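Local structure of DNA endonuclease I-CeuI (2EX5) at residues Leu79-Glu84 with Glu172-Lys177; Lys177-Trp182 with Glu200-Phe205. The protein cuts DNA at a degenerate site of 17–19 base pairs as a magnesium-dependent LAGLIDADG homing endonuclease, driving the spread of its own group I intron. The protein carries 1 engineered substitution. All blocks are in the same frame, centred on the assembly; numbering follows the deposited sequence.

Interaction 1 of 2, residues Leu79-Glu84 with Glu172-Lys177; sequences LVVDPE and EQLVNK. With CA (calcium ion), chain F; nucleotides of chain B.
Leu174 stands with CG anti to its backbone N (chi1 174°), which carries both of its methyls off helix 171-185 and against strand 79-90. Each meets a different residue: CD1 lies 3.9 Å from Val81 CG2, and CD2 lies 4.0 Å from Leu79 CD2. Leu79 reaches it because its chi1 of 84° sets CG between the backbone N and carbonyl carbon; Val81 and Leu174 run past each other in opposite senses. Contact is purely apolar and buried, with Phe77 also packing on Leu174.

The other face of the strand is chemically different. Asp82 grips the calcium ion with both carboxylate oxygens, OD1 at 2.6 Å and OD2 at 2.7 Å, and five waters are bound to the ion as well. This residue is a magnesium ligand of the enzyme. Glu84, extended, accepts a nearly straight bond (165°) at OE1 from DC18 N4 of DNA chain B, 2.9 Å away. With an alanine here, the cytosine amino group would probably lose its carboxylate acceptor, and the hold on that base would weaken. The strand thus gives its apolar residues to helix 171-185 and its acidic ones to metal and DNA.

Interaction 2 of 2, residues Lys177-Trp182 with Glu200-Phe205; sequences KILPIW and EAAQDF
Leu179 and Trp182, one turn apart on helix 171-185, both reach for Ala202 on helix 199-206. The two short segments run roughly antiparallel (153° between their directions), with axes 10.3 Å apart. Leu179 has an unusual conformation: chi1 is -104°, off the staggered positions, and CD1 nearly eclipses CA, so this side chain looks strained or imperfectly defined. Its CD2 rests against the backbone of the other helix, 4.0 Å from both Ala202 O and Gln203 N, while CG lies 4.2 Å from Ala202 CB. Trp182 turns its indole toward the same methyl, with chi1 at 156° placing CG opposite the backbone N. The six-membered ring does the touching, obliquely: CZ3 is 3.7 Å from Ala202 CB, and CH2 is 3.9 Å from it. Phe196, in the loop leading to helix 199-206, packs on both Trp182 and Ala202.

Gln203 flanks the apolar patch. Its CG approaches Leu179 CD2 at 4.2 Å, and NE2 makes a weak hydrogen bond to Val175 O. Between the two segments themselves the packing of helix 199-206 is apolar, Leu179 and the indole closing on one small methyl, with the weak Gln203 bond to Val175 at its border.

Helix 171-185 carries both contacts, and their centres lie only 7 Å apart. Lys177 belongs to both ranges. The helix winds wide where they join: Ile178 N sits 2.9 Å from Gln173 O and Leu179 N 3.0 Å from Leu174 O, probable hydrogen bonds that step five residues back. Pro180, with no N-H to give, follows directly. Leu179 also touches both Leu174 and Val81, so the apolar cores of interactions 1 and 2 run into each other, and helices 171-185 and 199-206 sit side by side over the same face of strand 79-90. The metal lies beyond the strand: the Trp182 side chain is about 8 Å from that of Asp82 and about 13 Å from a bound calcium ion.

Interaction 1 of 2, residues Leu79-Glu84 with Glu172-Lys177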
loop_
_atom_site.group_PDB
_atom_site.type_symbol
_atom_site.label_atom_id
_atom_site.label_comp_id
_atom_site.label_asym_id
_atom_site.label_seq_id
_atom_site.Cartn_x
_atom_site.Cartn_y
_atom_site.Cartn_z
ATOM N N LEU C 79 21.875 -25.107 1.640
ATOM C CA LEU C 79 20.897 -24.063 1.768
ATOM C C LEU C 79 21.233 -22.875 0.854
ATOM O O LEU C 79 22.369 -22.658 0.494
ATOM C CB LEU C 79 20.692 -23.665 3.242
ATOM C CG LEU C 79 21.606 -22.674 3.919
ATOM C CD1 LEU C 79 21.266 -22.634 5.515
ATOM C CD2 LEU C 79 22.992 -23.108 3.718
ATOM N N VAL C 80 20.237 -22.124 0.455
ATOM C CA VAL C 80 20.525 -20.946 -0.435
ATOM C C VAL C 80 19.835 -19.745 0.207
ATOM O O VAL C 80 18.776 -19.911 0.785
ATOM C CB VAL C 80 19.997 -21.131 -1.880
ATOM C CG1 VAL C 80 18.500 -21.569 -1.840
ATOM C CG2 VAL C 80 20.138 -19.777 -2.713
ATOM N N VAL C 81 20.469 -18.595 0.131
ATOM C CA VAL C 81 19.915 -17.339 0.589
ATOM C C VAL C 81 19.478 -16.532 -0.656
ATOM O O VAL C 81 20.232 -16.274 -1.578
ATOM C CB VAL C 81 20.979 -16.577 1.423
ATOM C CG1 VAL C 81 20.412 -15.360 2.125
ATOM C CG2 VAL C 81 21.661 -17.547 2.450
ATOM N N ASP C 82 18.240 -16.116 -0.692
ATOM C CA ASP C 82 17.748 -15.686 -1.971
ATOM C C ASP C 82 16.974 -14.414 -1.901
ATOM O O ASP C 82 15.877 -14.465 -1.408
ATOM C CB ASP C 82 16.874 -16.776 -2.588
ATOM C CG ASP C 82 16.954 -16.750 -4.156
ATOM O OD1 ASP C 82 17.987 -16.272 -4.727
ATOM O OD2 ASP C 82 16.027 -17.235 -4.803
ATOM N N PRO C 83 17.498 -13.311 -2.534
ATOM C CA PRO C 83 16.846 -11.995 -2.620
ATOM C C PRO C 83 15.758 -11.946 -3.727
ATOM O O PRO C 83 15.914 -12.537 -4.849
ATOM C CB PRO C 83 18.014 -11.049 -2.975
ATOM C CG PRO C 83 18.980 -11.841 -3.702
ATOM C CD PRO C 83 18.759 -13.314 -3.302
ATOM N N GLU C 84 14.712 -11.215 -3.453
ATOM C CA GLU C 84 13.626 -11.042 -4.410
ATOM C C GLU C 84 13.061 -9.650 -4.149
ATOM O O GLU C 84 12.938 -9.254 -3.024
ATOM C CB GLU C 84 12.556 -12.095 -4.199
ATOM C CG GLU C 84 11.278 -11.900 -5.140
ATOM C CD GLU C 84 10.383 -13.085 -5.116
ATOM O OE1 GLU C 84 9.240 -12.924 -4.687
ATOM O OE2 GLU C 84 10.821 -14.240 -5.462
ATOM N N GLU C 172 32.478 -19.364 6.280
ATOM C CA GLU C 172 32.589 -18.380 7.350
ATOM C C GLU C 172 31.751 -17.113 7.139
ATOM O O GLU C 172 31.036 -16.646 8.041
ATOM C CB GLU C 172 34.077 -18.020 7.549
ATOM C CG GLU C 172 34.881 -19.176 8.196
ATOM C CD GLU C 172 34.185 -19.868 9.416
ATOM O OE1 GLU C 172 33.687 -19.204 10.353
ATOM O OE2 GLU C 172 34.156 -21.102 9.428
ATOM N N GLN C 173 31.881 -16.526 5.961
ATOM C CA GLN C 173 31.103 -15.378 5.602
ATOM C C GLN C 173 29.636 -15.753 5.498
ATOM O O GLN C 173 28.832 -14.943 5.874
ATOM C CB GLN C 173 31.567 -14.814 4.285
ATOM C CG GLN C 173 32.937 -14.235 4.332
ATOM C CD GLN C 173 33.025 -12.973 3.546
ATOM O OE1 GLN C 173 33.360 -13.018 2.385
ATOM N NE2 GLN C 173 32.654 -11.833 4.153
ATOM N N LEU C 174 29.294 -16.942 4.983
ATOM C CA LEU C 174 27.917 -17.372 4.930
ATOM C C LEU C 174 27.349 -17.352 6.318
ATOM O O LEU C 174 26.244 -16.795 6.539
ATOM C CB LEU C 174 27.748 -18.773 4.380
ATOM C CG LEU C 174 26.271 -19.268 4.467
ATOM C CD1 LEU C 174 25.258 -18.478 3.654
ATOM C CD2 LEU C 174 26.115 -20.688 4.047
ATOM N N VAL C 175 28.092 -17.986 7.247
ATOM C CA VAL C 175 27.645 -18.073 8.664
ATOM C C VAL C 175 27.701 -16.718 9.304
ATOM O O VAL C 175 26.742 -16.281 9.930
ATOM C CB VAL C 175 28.344 -19.241 9.481
ATOM C CG1 VAL C 175 27.987 -19.217 10.954
ATOM C CG2 VAL C 175 27.996 -20.607 8.885
ATOM N N ASN C 176 28.760 -15.982 9.079
ATOM C CA ASN C 176 28.979 -14.789 9.915
ATOM C C ASN C 176 28.524 -13.422 9.435
ATOM O O ASN C 176 28.172 -12.633 10.273
ATOM C CB ASN C 176 30.427 -14.701 10.343
ATOM C CG ASN C 176 30.820 -15.832 11.252
ATOM O OD1 ASN C 176 30.275 -15.999 12.342
ATOM N ND2 ASN C 176 31.777 -16.607 10.812
ATOM N N LYS C 177 28.612 -13.136 8.136
ATOM C CA LYS C 177 28.036 -11.955 7.495
ATOM C C LYS C 177 26.640 -12.199 6.787
ATOM O O LYS C 177 25.680 -11.553 7.127
ATOM C CB LYS C 177 29.092 -11.268 6.610
ATOM C CG LYS C 177 30.087 -10.329 7.461
ATOM C CD LYS C 177 31.374 -9.881 6.654
ATOM C CE LYS C 177 32.687 -9.662 7.520
ATOM N NZ LYS C 177 32.726 -10.336 8.903
HETATM CA CA CA F . 17.004 -16.328 -7.142
ATOM P P DC B 18 10.300 -12.114 4.935
ATOM O OP1 DC B 18 10.465 -12.858 6.192
ATOM O OP2 DC B 18 10.974 -10.819 4.787
ATOM O "O5'" DC B 18 10.881 -12.904 3.681
ATOM C "C5'" DC B 18 11.127 -14.331 3.426
ATOM C "C4'" DC B 18 9.874 -15.207 3.530
ATOM O "O4'" DC B 18 8.876 -14.742 2.601
ATOM C "C3'" DC B 18 10.058 -16.665 3.128
ATOM O "O3'" DC B 18 10.437 -17.392 4.295
ATOM C "C2'" DC B 18 8.706 -17.143 2.544
ATOM C "C1'" DC B 18 8.206 -15.828 1.983
ATOM N N1 DC B 18 8.171 -15.529 0.440
ATOM C C2 DC B 18 7.309 -16.316 -0.296
ATOM O O2 DC B 18 6.805 -17.190 0.379
ATOM N N3 DC B 18 7.098 -16.125 -1.657
ATOM C C4 DC B 18 7.731 -15.107 -2.231
ATOM N N4 DC B 18 7.510 -14.978 -3.543
ATOM C C5 DC B 18 8.649 -14.268 -1.518
ATOM C C6 DC B 18 8.865 -14.503 -0.169
HETATM O O HOH W 1 17.079 -13.871 -6.485
HETATM O O HOH W 2 17.160 -15.795 -9.654
HETATM O O HOH W 3 19.652 -15.774 -7.201
HETATM O O HOH W 4 17.991 -18.522 -7.270
HETATM O O HOH W 5 14.801 -16.804 -7.372
#

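Interaction 2 of 2, residues Lys177-Trp182 with Glu200-Phe205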
loop_
_atom_site.group_PDB
_atom_site.type_symbol
_atom_site.label_atom_id
_atom_site.label_comp_id
_atom_site.label_asym_id
_atom_site.label_seq_id
_atom_site.Cartn_x
_atom_site.Cartn_y
_atom_site.Cartn_z
ATOM N N LYS C 177 28.612 -13.136 8.136
ATOM C CA LYS C 177 28.036 -11.955 7.495
ATOM C C LYS C 177 26.640 -12.199 6.787
ATOM O O LYS C 177 25.680 -11.553 7.127
ATOM C CB LYS C 177 29.092 -11.268 6.610
ATOM C CG LYS C 177 30.087 -10.329 7.461
ATOM C CD LYS C 177 31.374 -9.881 6.654
ATOM C CE LYS C 177 32.687 -9.662 7.520
ATOM N NZ LYS C 177 32.726 -10.336 8.903
ATOM N N ILE C 178 26.499 -13.175 5.894
ATOM C CA ILE C 178 25.239 -13.373 5.159
ATOM C C ILE C 178 23.992 -13.714 5.981
ATOM O O ILE C 178 22.975 -12.981 5.951
ATOM C CB ILE C 178 25.437 -14.339 3.979
ATOM C CG1 ILE C 178 26.453 -13.710 2.987
ATOM C CG2 ILE C 178 24.071 -14.789 3.375
ATOM C CD1 ILE C 178 26.665 -14.577 1.683
ATOM N N LEU C 179 24.087 -14.778 6.767
ATOM C CA LEU C 179 22.943 -15.274 7.513
ATOM C C LEU C 179 22.414 -14.265 8.542
ATOM O O LEU C 179 21.169 -14.086 8.691
ATOM C CB LEU C 179 23.299 -16.629 8.162
ATOM C CG LEU C 179 22.787 -17.959 7.617
ATOM C CD1 LEU C 179 22.017 -17.852 6.264
ATOM C CD2 LEU C 179 23.820 -19.107 7.620
ATOM N N PRO C 180 23.335 -13.551 9.236
ATOM C CA PRO C 180 22.859 -12.516 10.167
ATOM C C PRO C 180 22.105 -11.391 9.508
ATOM O O PRO C 180 21.220 -10.867 10.102
ATOM C CB PRO C 180 24.168 -11.965 10.798
ATOM C CG PRO C 180 25.152 -13.074 10.723
ATOM C CD PRO C 180 24.823 -13.693 9.310
ATOM N N ILE C 181 22.463 -10.963 8.310
ATOM C CA ILE C 181 21.586 -9.967 7.620
ATOM C C ILE C 181 20.226 -10.570 7.287
ATOM O O ILE C 181 19.193 -9.925 7.513
ATOM C CB ILE C 181 22.227 -9.462 6.276
ATOM C CG1 ILE C 181 23.484 -8.634 6.546
ATOM C CG2 ILE C 181 21.217 -8.692 5.524
ATOM C CD1 ILE C 181 24.475 -8.735 5.343
ATOM N N TRP C 182 20.210 -11.773 6.707
ATOM C CA TRP C 182 18.924 -12.480 6.502
ATOM C C TRP C 182 18.019 -12.495 7.709
ATOM O O TRP C 182 16.837 -12.186 7.642
ATOM C CB TRP C 182 19.171 -13.924 6.041
ATOM C CG TRP C 182 18.003 -14.888 6.349
ATOM C CD1 TRP C 182 16.845 -14.999 5.676
ATOM C CD2 TRP C 182 17.980 -15.914 7.349
ATOM N NE1 TRP C 182 16.022 -15.940 6.260
ATOM C CE2 TRP C 182 16.751 -16.587 7.234
ATOM C CE3 TRP C 182 18.891 -16.332 8.338
ATOM C CZ2 TRP C 182 16.377 -17.651 8.116
ATOM C CZ3 TRP C 182 18.532 -17.416 9.175
ATOM C CH2 TRP C 182 17.295 -18.047 9.063
ATOM N N GLU C 200 20.467 -19.588 14.673
ATOM C CA GLU C 200 21.374 -20.615 15.134
ATOM C C GLU C 200 21.218 -21.894 14.348
ATOM O O GLU C 200 22.206 -22.514 13.973
ATOM C CB GLU C 200 21.074 -20.927 16.637
ATOM C CG GLU C 200 21.590 -19.914 17.733
ATOM C CD GLU C 200 20.899 -18.518 17.752
ATOM O OE1 GLU C 200 19.797 -18.295 17.155
ATOM O OE2 GLU C 200 21.501 -17.609 18.377
ATOM N N ALA C 201 19.971 -22.350 14.221
ATOM C CA ALA C 201 19.617 -23.466 13.450
ATOM C C ALA C 201 20.163 -23.407 12.000
ATOM O O ALA C 201 20.527 -24.460 11.442
ATOM C CB ALA C 201 18.096 -23.605 13.453
ATOM N N ALA C 202 20.242 -22.209 11.413
ATOM C CA ALA C 202 20.682 -22.030 10.004
ATOM C C ALA C 202 22.198 -22.069 9.900
ATOM O O ALA C 202 22.778 -22.723 8.975
ATOM C CB ALA C 202 20.120 -20.731 9.396
ATOM N N GLN C 203 22.863 -21.366 10.823
ATOM C CA GLN C 203 24.285 -21.555 10.977
ATOM C C GLN C 203 24.692 -23.029 11.291
ATOM O O GLN C 203 25.731 -23.436 10.810
ATOM C CB GLN C 203 24.813 -20.611 12.057
ATOM C CG GLN C 203 24.594 -19.123 11.787
ATOM C CD GLN C 203 24.730 -18.256 13.027
ATOM O OE1 GLN C 203 24.266 -18.607 14.116
ATOM N NE2 GLN C 203 25.351 -17.139 12.866
ATOM N N ASP C 204 23.888 -23.811 12.046
ATOM C CA ASP C 204 24.252 -25.178 12.453
ATOM C C ASP C 204 24.142 -26.065 11.225
ATOM O O ASP C 204 24.934 -26.965 11.007
ATOM C CB ASP C 204 23.257 -25.835 13.511
ATOM C CG ASP C 204 23.362 -25.293 14.975
ATOM O OD1 ASP C 204 24.333 -24.548 15.318
ATOM O OD2 ASP C 204 22.397 -25.595 15.784
ATOM N N PHE C 205 23.056 -25.894 10.494
ATOM C CA PHE C 205 22.809 -26.691 9.289
ATOM C C PHE C 205 23.916 -26.492 8.236
ATOM O O PHE C 205 24.399 -27.432 7.605
ATOM C CB PHE C 205 21.413 -26.349 8.724
ATOM C CG PHE C 205 21.033 -27.174 7.530
ATOM C CD1 PHE C 205 20.370 -28.361 7.694
ATOM C CD2 PHE C 205 21.399 -26.777 6.246
ATOM C CE1 PHE C 205 20.051 -29.127 6.604
ATOM C CE2 PHE C 205 21.087 -27.539 5.159
ATOM C CZ PHE C 205 20.404 -28.697 5.330
#